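Local coordinates for KmHsv2 (Kluyveromyces marxianus, PDB 3VU4), which probably binds phosphoinositides on membranes as a PROPPIN-family beta-propeller related to the autophagy protein Atg18, at residues Phe234-Asp239 and Thr263-Glu268; Ser294-Lys299 and Trp343-Asp348. All blocks are in the same frame, centred on the assembly; numbering follows the deposited sequence.

In the fold
Both interactions join neighbouring blades of a propeller built from seven four-stranded antiparallel sheets, and both reach the sheet that holds strands 263-268 and 296-299. Interaction 1 fits the end of strand 230-235 and the turn after it against strand 263-268; it is mostly buried and mixes two phenylalanine rings with arginine, aspartate and histidine. Interaction 2 lies nearer the surface, where strands 296-299 and 343-348, the outer strands of their sheets, meet mainly through apolar side chains, with no hydrogen bond between them. The centres of interactions 1 and 2 are 11 Å apart. The sheet itself couples them: Leu295 N lies 2.6 Å from Val266 O, a probable backbone hydrogen bond, and Asn297 sits beside the His265 imidazole.

Interaction 1. Residues Phe234-Asp239 and Thr263-Glu268; sequences FRRGLD and TLHVFE
Thr263 opens the contact lightly, its CB 4.1 Å from Asp239 OD1 as the two side chains run past each other in opposite directions. Two residues on, His265 meets the same aspartate more closely: its NE2 lies 3.2 Å from Asp239 CG, and the carboxylate and imidazole planes are turned 51° apart. Asp239 gets there because its CG stands anti to the backbone N (chi1 -157°), which swings the carboxylate across to strand 263-268. The other imidazole nitrogen, ND1, looks back within its own sheet to Asn297. Arg236 also comes up to this histidine, presenting the edge of its guanidinium to CD2 with NH1 4.4 Å away; its NH2 is modelled beside Asp239 OD2, a salt bridge that stays doubtful because the position of OD2 is uncertain. The run Phe234-Arg235-Arg236-Gly237 is the FRRG signature of PROPPINs, whose paired arginines serve phosphoinositide recognition in this family; here Arg235 leaves the backbone away from strand 263-268, and a sulfate, probably from the crystallisation liquor, lies about 4 Å from its side chain at the nearest atoms, consistent with a phosphate-binding surface. Phe267 then packs against Phe234, the first residue of the signature. Its CB sits over the centre of the Phe234 ring, 3.7 Å from the centroid and almost on the ring normal, a CH-pi contact, while its own ring leans obliquely to that of Phe234, planes 37° apart. Phe267 CD1 comes within 3.4 Å of Phe234 CB, and CE1 brings the ring edge to the carbonyl of Arg235. Ile220 and Val257 also touch Phe267. At Glu268 the backbone does the touching: its carbonyl O lies at the edge of the Phe234 ring, 3.4 Å from CZ, while its carboxylate is hydrogen-bonded to Gln290.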
ATOM      1  N   PHE A 234      -5.926  -4.574  16.859  1.00 35.28           N
ATOM      2  CA  PHE A 234      -6.173  -3.197  17.262  1.00 37.59           C
ATOM      3  C   PHE A 234      -7.649  -2.852  17.096  1.00 38.48           C
ATOM      4  O   PHE A 234      -8.308  -3.346  16.189  1.00 38.99           O
ATOM      5  CB  PHE A 234      -5.336  -2.252  16.409  1.00 36.23           C
ATOM      6  CG  PHE A 234      -3.875  -2.564  16.416  1.00 35.33           C
ATOM      7  CD1 PHE A 234      -3.099  -2.295  17.535  1.00 33.59           C
ATOM      8  CD2 PHE A 234      -3.268  -3.121  15.296  1.00 36.01           C
ATOM      9  CE1 PHE A 234      -1.733  -2.576  17.540  1.00 33.63           C
ATOM     10  CE2 PHE A 234      -1.902  -3.406  15.288  1.00 35.39           C
ATOM     11  CZ  PHE A 234      -1.134  -3.130  16.416  1.00 34.29           C
ATOM     12  N   ARG A 235      -8.164  -2.003  17.974  1.00 41.32           N
ATOM     13  CA  ARG A 235      -9.558  -1.588  17.903  1.00 46.53           C
ATOM     14  C   ARG A 235      -9.546  -0.167  17.384  1.00 48.38           C
ATOM     15  O   ARG A 235      -8.777   0.659  17.860  1.00 49.20           O
ATOM     16  CB  ARG A 235     -10.188  -1.621  19.288  1.00 50.27           C
ATOM     17  CG  ARG A 235      -9.906  -2.908  20.034  1.00 59.16           C
ATOM     18  CD  ARG A 235     -10.945  -3.958  19.747  1.00 63.62           C
ATOM     19  NE  ARG A 235     -12.010  -3.902  20.743  1.00 69.17           N
ATOM     20  CZ  ARG A 235     -13.113  -4.641  20.700  1.00 72.13           C
ATOM     21  NH1 ARG A 235     -13.305  -5.497  19.702  1.00 71.35           N
ATOM     22  NH2 ARG A 235     -14.020  -4.526  21.664  1.00 75.19           N
ATOM     23  N   ARG A 236     -10.378   0.121  16.394  1.00 51.93           N
ATOM     24  CA  ARG A 236     -10.420   1.462  15.842  1.00 54.71           C
ATOM     25  C   ARG A 236     -11.290   2.319  16.738  1.00 57.42           C
ATOM     26  O   ARG A 236     -11.159   3.545  16.784  1.00 58.36           O
ATOM     27  CB  ARG A 236     -10.961   1.411  14.413  1.00 55.31           C
ATOM     28  CG  ARG A 236      -9.927   0.892  13.424  1.00 54.66           C
ATOM     29  CD  ARG A 236     -10.514   0.381  12.112  1.00 54.41           C
ATOM     30  NE  ARG A 236     -11.341   1.336  11.369  1.00 55.14           N
ATOM     31  CZ  ARG A 236     -11.180   2.658  11.351  1.00 54.01           C
ATOM     32  NH1 ARG A 236     -10.215   3.248  12.054  1.00 54.92           N
ATOM     33  NH2 ARG A 236     -11.980   3.390  10.594  1.00 52.66           N
ATOM     34  N   GLY A 237     -12.167   1.655  17.476  1.00 60.19           N
ATOM     35  CA  GLY A 237     -13.050   2.365  18.379  1.00 65.58           C
ATOM     36  C   GLY A 237     -13.759   3.573  17.781  1.00 68.47           C
ATOM     37  O   GLY A 237     -14.663   3.436  16.949  1.00 67.99           O
ATOM     38  N   LEU A 238     -13.334   4.758  18.213  1.00 70.79           N
ATOM     39  CA  LEU A 238     -13.913   6.031  17.787  1.00 73.30           C
ATOM     40  C   LEU A 238     -14.104   6.272  16.286  1.00 74.11           C
ATOM     41  O   LEU A 238     -15.208   6.626  15.842  1.00 73.74           O
ATOM     42  CB  LEU A 238     -13.100   7.185  18.393  1.00 74.00           C
ATOM     43  CG  LEU A 238     -13.541   7.657  19.785  1.00 75.27           C
ATOM     44  CD1 LEU A 238     -14.833   8.458  19.652  1.00 74.92           C
ATOM     45  CD2 LEU A 238     -13.732   6.459  20.726  1.00 75.06           C
ATOM     46  N   ASP A 239     -13.041   6.089  15.504  1.00 73.69           N
ATOM     47  CA  ASP A 239     -13.141   6.316  14.067  1.00 72.82           C
ATOM     48  C   ASP A 239     -13.977   5.243  13.357  1.00 72.20           C
ATOM     49  O   ASP A 239     -13.540   4.104  13.165  1.00 72.27           O
ATOM     50  CB  ASP A 239     -11.749   6.409  13.443  1.00 71.26           C
ATOM     51  CG  ASP A 239     -11.762   7.159  12.138  1.00 69.02           C
ATOM     52  OD1 ASP A 239     -12.187   8.328  12.131  1.00 69.03           O
ATOM     53  OD2 ASP A 239     -11.354   6.581  11.120  1.00 69.17           O
ATOM     54  N   THR A 263      -8.807  11.149   8.806  1.00 38.09           N
ATOM     55  CA  THR A 263      -8.074  11.139  10.051  1.00 39.09           C
ATOM     56  C   THR A 263      -6.966  10.095   9.938  1.00 39.06           C
ATOM     57  O   THR A 263      -7.201   8.965   9.514  1.00 40.24           O
ATOM     58  CB  THR A 263      -8.984  10.791  11.206  1.00 39.56           C
ATOM     59  OG1 THR A 263     -10.002  11.791  11.309  1.00 44.75           O
ATOM     60  CG2 THR A 263      -8.203  10.750  12.490  1.00 41.60           C
ATOM     61  N   LEU A 264      -5.752  10.491  10.294  1.00 38.54           N
ATOM     62  CA  LEU A 264      -4.607   9.598  10.231  1.00 37.83           C
ATOM     63  C   LEU A 264      -4.402   8.974  11.612  1.00 37.01           C
ATOM     64  O   LEU A 264      -4.395   9.681  12.618  1.00 35.13           O
ATOM     65  CB  LEU A 264      -3.372  10.391   9.791  1.00 38.27           C
ATOM     66  CG  LEU A 264      -2.045   9.656   9.623  1.00 42.12           C
ATOM     67  CD1 LEU A 264      -2.213   8.519   8.624  1.00 42.52           C
ATOM     68  CD2 LEU A 264      -0.963  10.641   9.164  1.00 39.79           C
ATOM     69  N   HIS A 265      -4.267   7.649  11.644  1.00 36.10           N
ATOM     70  CA  HIS A 265      -4.073   6.897  12.886  1.00 36.72           C
ATOM     71  C   HIS A 265      -2.816   6.037  12.778  1.00 37.00           C
ATOM     72  O   HIS A 265      -2.478   5.537  11.701  1.00 36.15           O
ATOM     73  CB  HIS A 265      -5.255   5.958  13.149  1.00 38.30           C
ATOM     74  CG  HIS A 265      -6.597   6.622  13.084  1.00 43.82           C
ATOM     75  ND1 HIS A 265      -7.164   7.270  14.161  1.00 43.03           N
ATOM     76  CD2 HIS A 265      -7.488   6.730  12.067  1.00 43.09           C
ATOM     77  CE1 HIS A 265      -8.345   7.746  13.812  1.00 44.21           C
ATOM     78  NE2 HIS A 265      -8.566   7.431  12.547  1.00 45.53           N
ATOM     79  N   VAL A 266      -2.128   5.855  13.896  1.00 35.10           N
ATOM     80  CA  VAL A 266      -0.933   5.033  13.905  1.00 33.92           C
ATOM     81  C   VAL A 266      -1.074   3.976  14.982  1.00 34.59           C
ATOM     82  O   VAL A 266      -1.410   4.291  16.123  1.00 35.00           O
ATOM     83  CB  VAL A 266       0.325   5.864  14.191  1.00 33.57           C
ATOM     84  CG1 VAL A 266       1.523   4.941  14.375  1.00 29.60           C
ATOM     85  CG2 VAL A 266       0.569   6.845  13.047  1.00 29.87           C
ATOM     86  N   PHE A 267      -0.848   2.721  14.605  1.00 34.42           N
ATOM     87  CA  PHE A 267      -0.920   1.601  15.541  1.00 35.20           C
ATOM     88  C   PHE A 267       0.493   1.051  15.702  1.00 36.43           C
ATOM     89  O   PHE A 267       1.298   1.078  14.760  1.00 37.58           O
ATOM     90  CB  PHE A 267      -1.865   0.521  15.010  1.00 31.88           C
ATOM     91  CG  PHE A 267      -3.285   0.973  14.904  1.00 31.25           C
ATOM     92  CD1 PHE A 267      -4.122   0.926  16.005  1.00 31.80           C
ATOM     93  CD2 PHE A 267      -3.781   1.481  13.704  1.00 31.40           C
ATOM     94  CE1 PHE A 267      -5.446   1.381  15.918  1.00 32.88           C
ATOM     95  CE2 PHE A 267      -5.088   1.934  13.609  1.00 30.34           C
ATOM     96  CZ  PHE A 267      -5.925   1.885  14.715  1.00 30.18           C
ATOM     97  N   GLU A 268       0.798   0.548  16.888  1.00 36.40           N
ATOM     98  CA  GLU A 268       2.135   0.037  17.149  1.00 37.39           C
ATOM     99  C   GLU A 268       2.231  -1.483  17.220  1.00 37.03           C
ATOM    100  O   GLU A 268       1.608  -2.104  18.083  1.00 36.96           O
ATOM    101  CB  GLU A 268       2.653   0.664  18.450  1.00 38.01           C
ATOM    102  CG  GLU A 268       3.967   0.090  18.977  1.00 41.42           C
ATOM    103  CD  GLU A 268       4.409   0.772  20.263  1.00 43.08           C
ATOM    104  OE1 GLU A 268       5.001   1.870  20.186  1.00 44.78           O
ATOM    105  OE2 GLU A 268       4.145   0.218  21.353  1.00 44.17           O
TER

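Interaction 2. Residues Ser294-Lys299 and Trp343-Asp348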
ATOM      1  N   SER A 294      -5.146   3.196  18.732  1.00 36.86           N
ATOM      2  CA  SER A 294      -4.244   4.088  18.018  1.00 38.85           C
ATOM      3  C   SER A 294      -3.321   4.883  18.961  1.00 39.19           C
ATOM      4  O   SER A 294      -3.742   5.334  20.025  1.00 38.16           O
ATOM      5  CB  SER A 294      -5.072   5.066  17.186  1.00 38.75           C
ATOM      6  OG  SER A 294      -4.251   6.048  16.574  1.00 42.80           O
ATOM      7  N   LEU A 295      -2.069   5.057  18.556  1.00 39.23           N
ATOM      8  CA  LEU A 295      -1.098   5.814  19.343  1.00 41.46           C
ATOM      9  C   LEU A 295      -1.423   7.300  19.275  1.00 42.71           C
ATOM     10  O   LEU A 295      -1.259   8.030  20.246  1.00 42.55           O
ATOM     11  CB  LEU A 295       0.307   5.598  18.792  1.00 41.70           C
ATOM     12  CG  LEU A 295       1.268   4.786  19.652  1.00 44.71           C
ATOM     13  CD1 LEU A 295       0.571   3.549  20.199  1.00 44.55           C
ATOM     14  CD2 LEU A 295       2.488   4.423  18.805  1.00 45.93           C
ATOM     15  N   CYS A 296      -1.876   7.738  18.108  1.00 44.70           N
ATOM     16  CA  CYS A 296      -2.219   9.132  17.891  1.00 45.85           C
ATOM     17  C   CYS A 296      -3.198   9.248  16.739  1.00 46.01           C
ATOM     18  O   CYS A 296      -3.174   8.437  15.816  1.00 46.10           O
ATOM     19  CB  CYS A 296      -0.954   9.944  17.595  1.00 47.11           C
ATOM     20  SG  CYS A 296       0.136   9.212  16.351  1.00 51.94           S
ATOM     21  N   ASN A 297      -4.055  10.262  16.802  1.00 46.86           N
ATOM     22  CA  ASN A 297      -5.063  10.497  15.778  1.00 46.85           C
ATOM     23  C   ASN A 297      -4.949  11.920  15.269  1.00 46.23           C
ATOM     24  O   ASN A 297      -5.290  12.871  15.968  1.00 48.92           O
ATOM     25  CB  ASN A 297      -6.451  10.264  16.364  1.00 49.19           C
ATOM     26  CG  ASN A 297      -6.556   8.931  17.089  1.00 54.20           C
ATOM     27  OD1 ASN A 297      -6.248   7.878  16.522  1.00 55.55           O
ATOM     28  ND2 ASN A 297      -6.988   8.969  18.348  1.00 54.83           N
ATOM     29  N   PHE A 298      -4.483  12.058  14.038  1.00 43.53           N
ATOM     30  CA  PHE A 298      -4.294  13.366  13.435  1.00 41.09           C
ATOM     31  C   PHE A 298      -5.360  13.662  12.382  1.00 40.06           C
ATOM     32  O   PHE A 298      -5.614  12.854  11.499  1.00 38.72           O
ATOM     33  CB  PHE A 298      -2.909  13.398  12.800  1.00 40.23           C
ATOM     34  CG  PHE A 298      -2.519  14.728  12.246  1.00 39.62           C
ATOM     35  CD1 PHE A 298      -1.863  15.661  13.042  1.00 37.38           C
ATOM     36  CD2 PHE A 298      -2.755  15.032  10.907  1.00 37.76           C
ATOM     37  CE1 PHE A 298      -1.442  16.867  12.506  1.00 38.17           C
ATOM     38  CE2 PHE A 298      -2.337  16.241  10.361  1.00 34.90           C
ATOM     39  CZ  PHE A 298      -1.682  17.157  11.153  1.00 36.57           C
ATOM     40  N   LYS A 299      -5.985  14.827  12.478  1.00 41.30           N
ATOM     41  CA  LYS A 299      -7.007  15.210  11.509  1.00 42.64           C
ATOM     42  C   LYS A 299      -6.376  15.933  10.326  1.00 40.52           C
ATOM     43  O   LYS A 299      -5.758  16.989  10.470  1.00 36.89           O
ATOM     44  CB  LYS A 299      -8.078  16.078  12.176  1.00 46.59           C
ATOM     45  CG  LYS A 299      -8.842  15.322  13.265  1.00 53.60           C
ATOM     46  CD  LYS A 299     -10.051  16.088  13.786  1.00 58.26           C
ATOM     47  CE  LYS A 299     -10.818  15.261  14.819  1.00 60.88           C
ATOM     48  NZ  LYS A 299     -12.017  15.975  15.365  1.00 62.76           N
ATOM     49  N   TRP A 343       2.333  10.302  21.707  1.00 44.31           N
ATOM     50  CA  TRP A 343       2.833  10.450  20.341  1.00 42.82           C
ATOM     51  C   TRP A 343       2.064  11.547  19.628  1.00 42.81           C
ATOM     52  O   TRP A 343       0.860  11.697  19.830  1.00 43.26           O
ATOM     53  CB  TRP A 343       2.644   9.175  19.545  1.00 41.19           C
ATOM     54  CG  TRP A 343       3.554   8.074  19.918  1.00 41.93           C
ATOM     55  CD1 TRP A 343       3.356   7.132  20.884  1.00 40.19           C
ATOM     56  CD2 TRP A 343       4.804   7.759  19.296  1.00 42.68           C
ATOM     57  NE1 TRP A 343       4.400   6.245  20.897  1.00 41.41           N
ATOM     58  CE2 TRP A 343       5.307   6.606  19.930  1.00 42.12           C
ATOM     59  CE3 TRP A 343       5.548   8.339  18.255  1.00 41.68           C
ATOM     60  CZ2 TRP A 343       6.519   6.017  19.564  1.00 42.52           C
ATOM     61  CZ3 TRP A 343       6.756   7.755  17.887  1.00 42.40           C
ATOM     62  CH2 TRP A 343       7.228   6.605  18.540  1.00 42.82           C
ATOM     63  N   LEU A 344       2.754  12.309  18.793  1.00 42.59           N
ATOM     64  CA  LEU A 344       2.108  13.384  18.053  1.00 42.79           C
ATOM     65  C   LEU A 344       2.493  13.303  16.589  1.00 41.71           C
ATOM     66  O   LEU A 344       3.555  12.795  16.236  1.00 41.32           O
ATOM     67  CB  LEU A 344       2.522  14.746  18.610  1.00 43.99           C
ATOM     68  CG  LEU A 344       2.249  14.970  20.100  1.00 47.87           C
ATOM     69  CD1 LEU A 344       2.919  16.261  20.538  1.00 48.35           C
ATOM     70  CD2 LEU A 344       0.743  15.007  20.372  1.00 47.20           C
ATOM     71  N   ILE A 345       1.613  13.796  15.736  1.00 40.83           N
ATOM     72  CA  ILE A 345       1.867  13.797  14.311  1.00 39.49           C
ATOM     73  C   ILE A 345       1.960  15.249  13.881  1.00 40.78           C
ATOM     74  O   ILE A 345       1.109  16.066  14.239  1.00 42.91           O
ATOM     75  CB  ILE A 345       0.729  13.095  13.552  1.00 37.04           C
ATOM     76  CG1 ILE A 345       0.768  11.596  13.857  1.00 35.34           C
ATOM     77  CG2 ILE A 345       0.869  13.338  12.054  1.00 37.45           C
ATOM     78  CD1 ILE A 345      -0.436  10.822  13.366  1.00 34.84           C
ATOM     79  N   GLN A 346       3.004  15.585  13.141  1.00 39.34           N
ATOM     80  CA  GLN A 346       3.157  16.950  12.678  1.00 40.74           C
ATOM     81  C   GLN A 346       3.377  16.952  11.168  1.00 40.09           C
ATOM     82  O   GLN A 346       3.983  16.030  10.622  1.00 39.87           O
ATOM     83  CB  GLN A 346       4.338  17.618  13.395  1.00 41.87           C
ATOM     84  CG  GLN A 346       5.676  16.923  13.168  1.00 49.59           C
ATOM     85  CD  GLN A 346       6.783  17.450  14.075  1.00 53.34           C
ATOM     86  OE1 GLN A 346       6.696  17.356  15.306  1.00 55.60           O
ATOM     87  NE2 GLN A 346       7.830  18.007  13.471  1.00 53.35           N
ATOM     88  N   MET A 347       2.863  17.969  10.487  1.00 38.78           N
ATOM     89  CA  MET A 347       3.066  18.061   9.049  1.00 40.65           C
ATOM     90  C   MET A 347       4.317  18.897   8.795  1.00 40.91           C
ATOM     91  O   MET A 347       4.353  20.083   9.110  1.00 41.32           O
ATOM     92  CB  MET A 347       1.861  18.709   8.367  1.00 41.44           C
ATOM     93  CG  MET A 347       1.971  18.711   6.848  1.00 43.99           C
ATOM     94  SD  MET A 347       0.546  19.434   6.031  1.00 46.47           S
ATOM     95  CE  MET A 347       0.821  21.160   6.366  1.00 45.23           C
ATOM     96  N   ASP A 348       5.351  18.280   8.240  1.00 42.07           N
ATOM     97  CA  ASP A 348       6.578  19.009   7.972  1.00 44.57           C
ATOM     98  C   ASP A 348       6.597  19.699   6.621  1.00 45.68           C
ATOM     99  O   ASP A 348       7.230  20.746   6.468  1.00 46.45           O
ATOM    100  CB  ASP A 348       7.795  18.082   8.061  1.00 46.12           C
ATOM    101  CG  ASP A 348       8.150  17.719   9.492  1.00 50.44           C
ATOM    102  OD1 ASP A 348       8.058  18.601  10.379  1.00 52.43           O
ATOM    103  OD2 ASP A 348       8.536  16.553   9.730  1.00 51.56           O
TER
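Gln346 NE2 gives Asp348 OD1 a nearly straight hydrogen bond (3.2 Å, 168°) on the syn side of the carboxylate, but Gln346 leaves its strand away from 294-299; the contact across belongs to its neighbours Trp343 and Ile345. Leu295 lies alongside Trp343, both pointing the same way, and sets CD2 over one face of the indole in a CH-pi contact, 3.6 Å from the centroid of the five-membered ring. Cys296 comes next. With SG placed between the backbone N and the carbonyl carbon (chi1 48°), the sulfur reaches Ile345 CD1 at 3.4 Å. That same methyl packs against Phe298 CB, so Ile345 is held between two residues of the one strand. Its other branch, CG2, stands over a face of the Phe298 ring, 4.0 Å from the centroid and offset toward the rim, in a second CH-pi contact, and Ile345 O touches the same ring at CD1 and CE1. The strand axes run 25° from parallel and 6.6 Å apart at closest approach, and no hydrogen bond bridges them. Packing, mostly of side chains, joins the outer strands of two sheets, as where successive blades of a beta-propeller pack face to face.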